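Local coordinates for protein synaptotagmin-4 (Rattus norvegicus, PDB 1W15) that serves as a vesicle membrane protein that does not bind calcium through its first C2 domain and that takes part in dense core vesicle mobility in neurons through its interaction with KIF1A, at residues L19-L23 and V100-V104; T33-A39 and A80-F86. All blocks are in the same frame, centred on the assembly; numbering follows the deposited sequence. Where two conformers were deposited one is given.

How the contacts relate
The C2B domain of synaptotagmin-4 illustrates how a beta sandwich is held in two ways, by side chains between its sheets and by backbone bonds within each one. Contact 1 does the first, 19-23 facing 100-104 across the core; contact 2 does the second, 33-39 pairing with 80-86 inside one sheet. Their centres lie about 8 Å apart. Strands 18-26 and 31-40 are neighbours, and Ser22 O stands 2.8 Å from Val35 N, a probable hydrogen bond. Phe102 also joins the two, its CE2 lying 3.5 Å from Val34 CG1. The bound ions lie outside both contacts: the Val104 side chain is about 11 Å from a calcium ion, that of Phe86 about 8 Å from a sodium ion.

Contact 1: residues L19-L23 and V100-V104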
loop_
_atom_site.group_PDB
_atom_site.type_symbol
_atom_site.label_atom_id
_atom_site.label_comp_id
_atom_site.label_asym_id
_atom_site.label_seq_id
_atom_site.Cartn_x
_atom_site.Cartn_y
_atom_site.Cartn_z
ATOM N N LEU A 19 6.820 -15.017 -3.476
ATOM C CA LEU A 19 5.960 -14.235 -2.603
ATOM C C LEU A 19 6.588 -12.865 -2.423
ATOM O O LEU A 19 7.806 -12.752 -2.184
ATOM C CB LEU A 19 5.801 -14.890 -1.228
ATOM C CG LEU A 19 4.817 -14.184 -0.270
ATOM C CD1 LEU A 19 3.382 -14.322 -0.794
ATOM C CD2 LEU A 19 4.907 -14.728 1.196
ATOM N N LEU A 20 5.783 -11.836 -2.662
ATOM C CA LEU A 20 6.270 -10.448 -2.563
ATOM C C LEU A 20 5.781 -9.879 -1.228
ATOM O O LEU A 20 4.552 -9.874 -0.940
ATOM C CB LEU A 20 5.695 -9.634 -3.737
ATOM C CG LEU A 20 5.999 -8.141 -3.732
ATOM C CD1 LEU A 20 7.510 -7.866 -3.887
ATOM C CD2 LEU A 20 5.181 -7.467 -4.907
ATOM N N VAL A 21 6.723 -9.408 -0.398
ATOM C CA VAL A 21 6.345 -8.941 0.945
ATOM C C VAL A 21 7.089 -7.633 1.218
ATOM O O VAL A 21 8.130 -7.392 0.597
ATOM C CB VAL A 21 6.622 -9.960 2.083
ATOM C CG1 VAL A 21 5.726 -11.237 1.928
ATOM C CG2 VAL A 21 8.139 -10.304 2.205
ATOM N N SER A 22 6.495 -6.762 2.031
ATOM C CA SER A 22 7.177 -5.507 2.388
ATOM C C SER A 22 7.151 -5.399 3.899
ATOM O O SER A 22 6.123 -5.753 4.522
ATOM C CB SER A 22 6.442 -4.298 1.755
ATOM O OG SER A 22 7.111 -3.093 2.039
ATOM N N LEU A 23 8.253 -4.950 4.517
ATOM C CA LEU A 23 8.287 -4.844 5.975
ATOM C C LEU A 23 8.889 -3.499 6.342
ATOM O O LEU A 23 9.667 -2.955 5.539
ATOM C CB LEU A 23 9.130 -5.971 6.599
ATOM C CG LEU A 23 8.514 -7.414 6.641
ATOM C CD1 LEU A 23 8.741 -8.105 5.353
ATOM C CD2 LEU A 23 9.123 -8.223 7.805
ATOM N N VAL A 100 9.994 -13.852 11.298
ATOM C CA VAL A 100 8.640 -13.822 10.718
ATOM C C VAL A 100 8.561 -15.005 9.740
ATOM O O VAL A 100 9.490 -15.215 8.955
ATOM C CB VAL A 100 8.347 -12.509 9.951
ATOM C CG1 VAL A 100 6.893 -12.477 9.385
ATOM C CG2 VAL A 100 8.594 -11.251 10.862
ATOM N N GLU A 101 7.490 -15.773 9.837
ATOM C CA GLU A 101 7.340 -16.969 9.019
ATOM C C GLU A 101 6.114 -16.721 8.178
ATOM O O GLU A 101 5.048 -16.466 8.736
ATOM C CB GLU A 101 7.119 -18.185 9.925
ATOM C CG GLU A 101 6.905 -19.523 9.201
ATOM C CD GLU A 101 6.543 -20.656 10.209
ATOM O OE1 GLU A 101 5.685 -20.438 11.090
ATOM O OE2 GLU A 101 7.108 -21.774 10.114
ATOM N N PHE A 102 6.239 -16.866 6.859
ATOM C CA PHE A 102 5.108 -16.756 5.927
ATOM C C PHE A 102 4.816 -18.145 5.364
ATOM O O PHE A 102 5.761 -18.859 4.903
ATOM C CB PHE A 102 5.456 -15.848 4.745
ATOM C CG PHE A 102 5.802 -14.451 5.126
ATOM C CD1 PHE A 102 7.133 -14.111 5.454
ATOM C CD2 PHE A 102 4.811 -13.445 5.113
ATOM C CE1 PHE A 102 7.451 -12.808 5.812
ATOM C CE2 PHE A 102 5.142 -12.124 5.467
ATOM C CZ PHE A 102 6.440 -11.808 5.800
ATOM N N LEU A 103 3.541 -18.526 5.407
ATOM C CA LEU A 103 3.083 -19.795 4.862
ATOM C C LEU A 103 2.013 -19.498 3.824
ATOM O O LEU A 103 1.013 -18.859 4.137
ATOM C CB LEU A 103 2.496 -20.678 5.989
ATOM C CG LEU A 103 3.525 -20.816 7.142
ATOM C CD1 LEU A 103 2.843 -20.830 8.447
ATOM C CD2 LEU A 103 4.449 -21.983 6.908
ATOM N N VAL A 104 2.248 -19.952 2.596
ATOM C CA VAL A 104 1.252 -19.920 1.547
ATOM C C VAL A 104 0.546 -21.299 1.559
ATOM O O VAL A 104 1.212 -22.330 1.380
ATOM C CB VAL A 104 1.884 -19.621 0.161
ATOM C CG1 VAL A 104 0.755 -19.529 -0.900
ATOM C CG2 VAL A 104 2.777 -18.294 0.192
#
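Phe102 reaches across from 100-104 and offers one face of its ring to Val21, whose CG1 sits 4.0 Å from the ring centroid and 24° off the normal, a CH-pi contact. The methyl is displaced toward the rim and comes closest to CE2, at 3.7 Å. It can reach the ring because CG1 of Val21 is anti to the carbonyl carbon (chi1 -66°) and the two side chains approach from opposite directions. Leu19 meets the base of the same side chain nearly at a right angle. With its CG anti to the backbone N (chi1 -176°), it places CD2 3.8 Å from Phe102 CB, while its other branch, CD1, slides past Val104 CG2 at 4.1 Å. No hydrogen bond links the strands, whose axes approach to 10.1 Å; this is the interior of the C2 beta sandwich, where two four-stranded antiparallel sheets pack through apolar side chains. Without the Phe102 ring, as with an alanine here, the Val21 methyl would probably lose the face it covers and a gap would open beside Leu19 CD2. At the far end Leu23 divides its branches, CD2 lying 4.3 Å from Val100 CG2 and CD1 approaching Phe102 CZ obliquely. Trp133 of helix 128-138 touches both Leu23 and Val100, while Val57 and Leu119 from the strands flanking 98-106 pack against Phe102.

Contact 2: residues T33-A39 and A80-F86; sequences TVVVLKA and AVFNELF
Strands 33-39 and 80-86 run antiparallel at 174°, with a register shift of one residue between the Val36-Glu84 and Lys38-Val81 pairs. At this beta bulge Leu37 O accepts two hydrogen bonds, from Phe82 N at 2.7 Å and from Asn83 N at 3.0 Å, both donors on the same face of its carbonyl plane. Asn83 and Glu84 both lie opposite Val36, as in a G1 bulge, and Asn83 has positive phi (47°). Val36 spreads its methyls between two aromatic rings: CG1, anti to the backbone N (chi1 179°), comes 3.9 Å from Phe82 CD2, and CG2 lies at the edge of the Phe86 ring, 4.1 Å from CE2. Ala39 CB touches the Phe82 ring at CE2. On the other face of the sheet, Val35 CG2 packs obliquely on Leu85 CD1 at 3.7 Å. The amide of Asn83 bonds the Asn83 backbone oxygen of a neighbouring subunit, and the Glu84 carboxylate accepts from His72 N. Strand 80-89 forms one border of its sheet within the chain; strand 31-40 lies between it and 18-26, with Val36 and Phe82 packing inward on Val55 of strand 53-61, and Val36 also on Phe102 of strand 98-106.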
loop_
_atom_site.group_PDB
_atom_site.type_symbol
_atom_site.label_atom_id
_atom_site.label_comp_id
_atom_site.label_asym_id
_atom_site.label_seq_id
_atom_site.Cartn_x
_atom_site.Cartn_y
_atom_site.Cartn_z
ATOM N N THR A 33 5.649 -3.495 10.749
ATOM C CA THR A 33 4.510 -3.627 9.851
ATOM C C THR A 33 4.903 -4.556 8.720
ATOM O O THR A 33 6.015 -4.477 8.183
ATOM C CB THR A 33 4.014 -2.248 9.375
ATOM O OG1 THR A 33 4.863 -1.753 8.343
ATOM C CG2 THR A 33 4.201 -1.232 10.529
ATOM N N VAL A 34 4.003 -5.471 8.382
ATOM C CA VAL A 34 4.310 -6.497 7.393
ATOM C C VAL A 34 3.163 -6.456 6.381
ATOM O O VAL A 34 1.983 -6.577 6.770
ATOM C CB VAL A 34 4.359 -7.915 8.062
ATOM C CG1 VAL A 34 4.524 -9.011 7.012
ATOM C CG2 VAL A 34 5.504 -8.039 9.167
ATOM N N VAL A 35 3.501 -6.338 5.113
ATOM C CA VAL A 35 2.488 -6.338 4.062
ATOM C C VAL A 35 2.703 -7.592 3.226
ATOM O O VAL A 35 3.766 -7.819 2.638
ATOM C CB VAL A 35 2.562 -5.087 3.123
ATOM C CG1 VAL A 35 1.342 -5.064 2.142
ATOM C CG2 VAL A 35 2.643 -3.791 3.971
ATOM N N VAL A 36 1.664 -8.394 3.134
ATOM C CA VAL A 36 1.693 -9.524 2.184
ATOM C C VAL A 36 1.066 -8.977 0.885
ATOM O O VAL A 36 -0.148 -8.615 0.854
ATOM C CB VAL A 36 0.857 -10.745 2.694
ATOM C CG1 VAL A 36 0.918 -11.874 1.651
ATOM C CG2 VAL A 36 1.443 -11.271 4.061
ATOM N N LEU A 37 1.881 -8.890 -0.169
ATOM C CA LEU A 37 1.464 -8.154 -1.345
ATOM C C LEU A 37 0.855 -9.131 -2.357
ATOM O O LEU A 37 -0.347 -9.034 -2.644
ATOM C CB LEU A 37 2.629 -7.361 -1.941
ATOM C CG LEU A 37 2.946 -6.166 -1.016
ATOM C CD1 LEU A 37 4.416 -5.708 -1.042
ATOM C CD2 LEU A 37 2.035 -5.005 -1.485
ATOM N N LYS A 38 1.662 -10.057 -2.878
ATOM C CA LYS A 38 1.217 -10.938 -3.997
ATOM C C LYS A 38 2.023 -12.214 -3.974
ATOM O O LYS A 38 3.129 -12.249 -3.464
ATOM C CB LYS A 38 1.534 -10.334 -5.385
ATOM C CG LYS A 38 1.440 -8.911 -5.568
ATOM C CD LYS A 38 1.754 -8.542 -7.044
ATOM C CE LYS A 38 1.505 -7.035 -7.230
ATOM N NZ LYS A 38 1.624 -6.553 -8.671
ATOM N N ALA A 39 1.470 -13.276 -4.531
ATOM C CA ALA A 39 2.267 -14.469 -4.834
ATOM C C ALA A 39 2.155 -14.704 -6.346
ATOM O O ALA A 39 1.160 -14.308 -6.976
ATOM C CB ALA A 39 1.699 -15.681 -4.069
ATOM N N ALA A 80 -1.921 -14.211 -7.184
ATOM C CA ALA A 80 -2.925 -13.712 -6.259
ATOM C C ALA A 80 -2.405 -12.414 -5.696
ATOM O O ALA A 80 -1.257 -12.387 -5.250
ATOM C CB ALA A 80 -3.098 -14.735 -5.118
ATOM N N VAL A 81 -3.205 -11.346 -5.755
ATOM C CA VAL A 81 -2.881 -10.084 -5.112
ATOM C C VAL A 81 -3.584 -10.097 -3.748
ATOM O O VAL A 81 -4.819 -10.259 -3.677
ATOM C CB VAL A 81 -3.341 -8.900 -5.970
ATOM C CG1 VAL A 81 -2.968 -7.576 -5.325
ATOM C CG2 VAL A 81 -2.708 -8.983 -7.371
ATOM N N PHE A 82 -2.813 -10.018 -2.661
ATOM C CA PHE A 82 -3.406 -10.031 -1.316
ATOM C C PHE A 82 -3.520 -8.607 -0.772
ATOM O O PHE A 82 -4.562 -8.259 -0.239
ATOM C CB PHE A 82 -2.578 -10.875 -0.349
ATOM C CG PHE A 82 -2.526 -12.312 -0.733
ATOM C CD1 PHE A 82 -3.624 -13.143 -0.521
ATOM C CD2 PHE A 82 -1.378 -12.835 -1.336
ATOM C CE1 PHE A 82 -3.575 -14.495 -0.898
ATOM C CE2 PHE A 82 -1.336 -14.205 -1.734
ATOM C CZ PHE A 82 -2.432 -15.015 -1.525
ATOM N N ASN A 83 -2.443 -7.828 -0.880
ATOM C CA ASN A 83 -2.363 -6.452 -0.347
ATOM C C ASN A 83 -2.876 -6.341 1.087
ATOM O O ASN A 83 -3.861 -5.601 1.353
ATOM C CB ASN A 83 -3.137 -5.467 -1.233
ATOM C CG ASN A 83 -2.477 -5.250 -2.587
ATOM O OD1 ASN A 83 -1.295 -5.552 -2.749
ATOM N ND2 ASN A 83 -3.249 -4.732 -3.571
ATOM N N GLU A 84 -2.301 -7.116 1.999
ATOM C CA GLU A 84 -2.840 -7.105 3.369
ATOM C C GLU A 84 -1.736 -6.602 4.260
ATOM O O GLU A 84 -0.711 -7.269 4.345
ATOM C CB GLU A 84 -3.312 -8.527 3.815
ATOM C CG GLU A 84 -4.629 -8.821 3.112
ATOM C CD GLU A 84 -5.618 -9.574 3.958
ATOM O OE1 GLU A 84 -5.626 -9.352 5.196
ATOM O OE2 GLU A 84 -6.405 -10.329 3.355
ATOM N N LEU A 85 -1.969 -5.477 4.934
ATOM C CA LEU A 85 -0.986 -4.952 5.901
ATOM C C LEU A 85 -1.372 -5.406 7.313
ATOM O O LEU A 85 -2.571 -5.309 7.734
ATOM C CB LEU A 85 -0.879 -3.442 5.805
ATOM C CG LEU A 85 0.142 -2.707 6.719
ATOM C CD1 LEU A 85 0.597 -1.407 5.959
ATOM C CD2 LEU A 85 -0.448 -2.372 8.100
ATOM N N PHE A 86 -0.350 -5.872 8.046
ATOM C CA PHE A 86 -0.501 -6.233 9.447
ATOM C C PHE A 86 0.470 -5.457 10.289
ATOM O O PHE A 86 1.601 -5.138 9.836
ATOM C CB PHE A 86 -0.216 -7.721 9.664
ATOM C CG PHE A 86 -1.086 -8.631 8.789
ATOM C CD1 PHE A 86 -2.444 -8.790 9.066
ATOM C CD2 PHE A 86 -0.510 -9.334 7.715
ATOM C CE1 PHE A 86 -3.260 -9.635 8.259
ATOM C CE2 PHE A 86 -1.344 -10.204 6.889
ATOM C CZ PHE A 86 -2.694 -10.317 7.177
#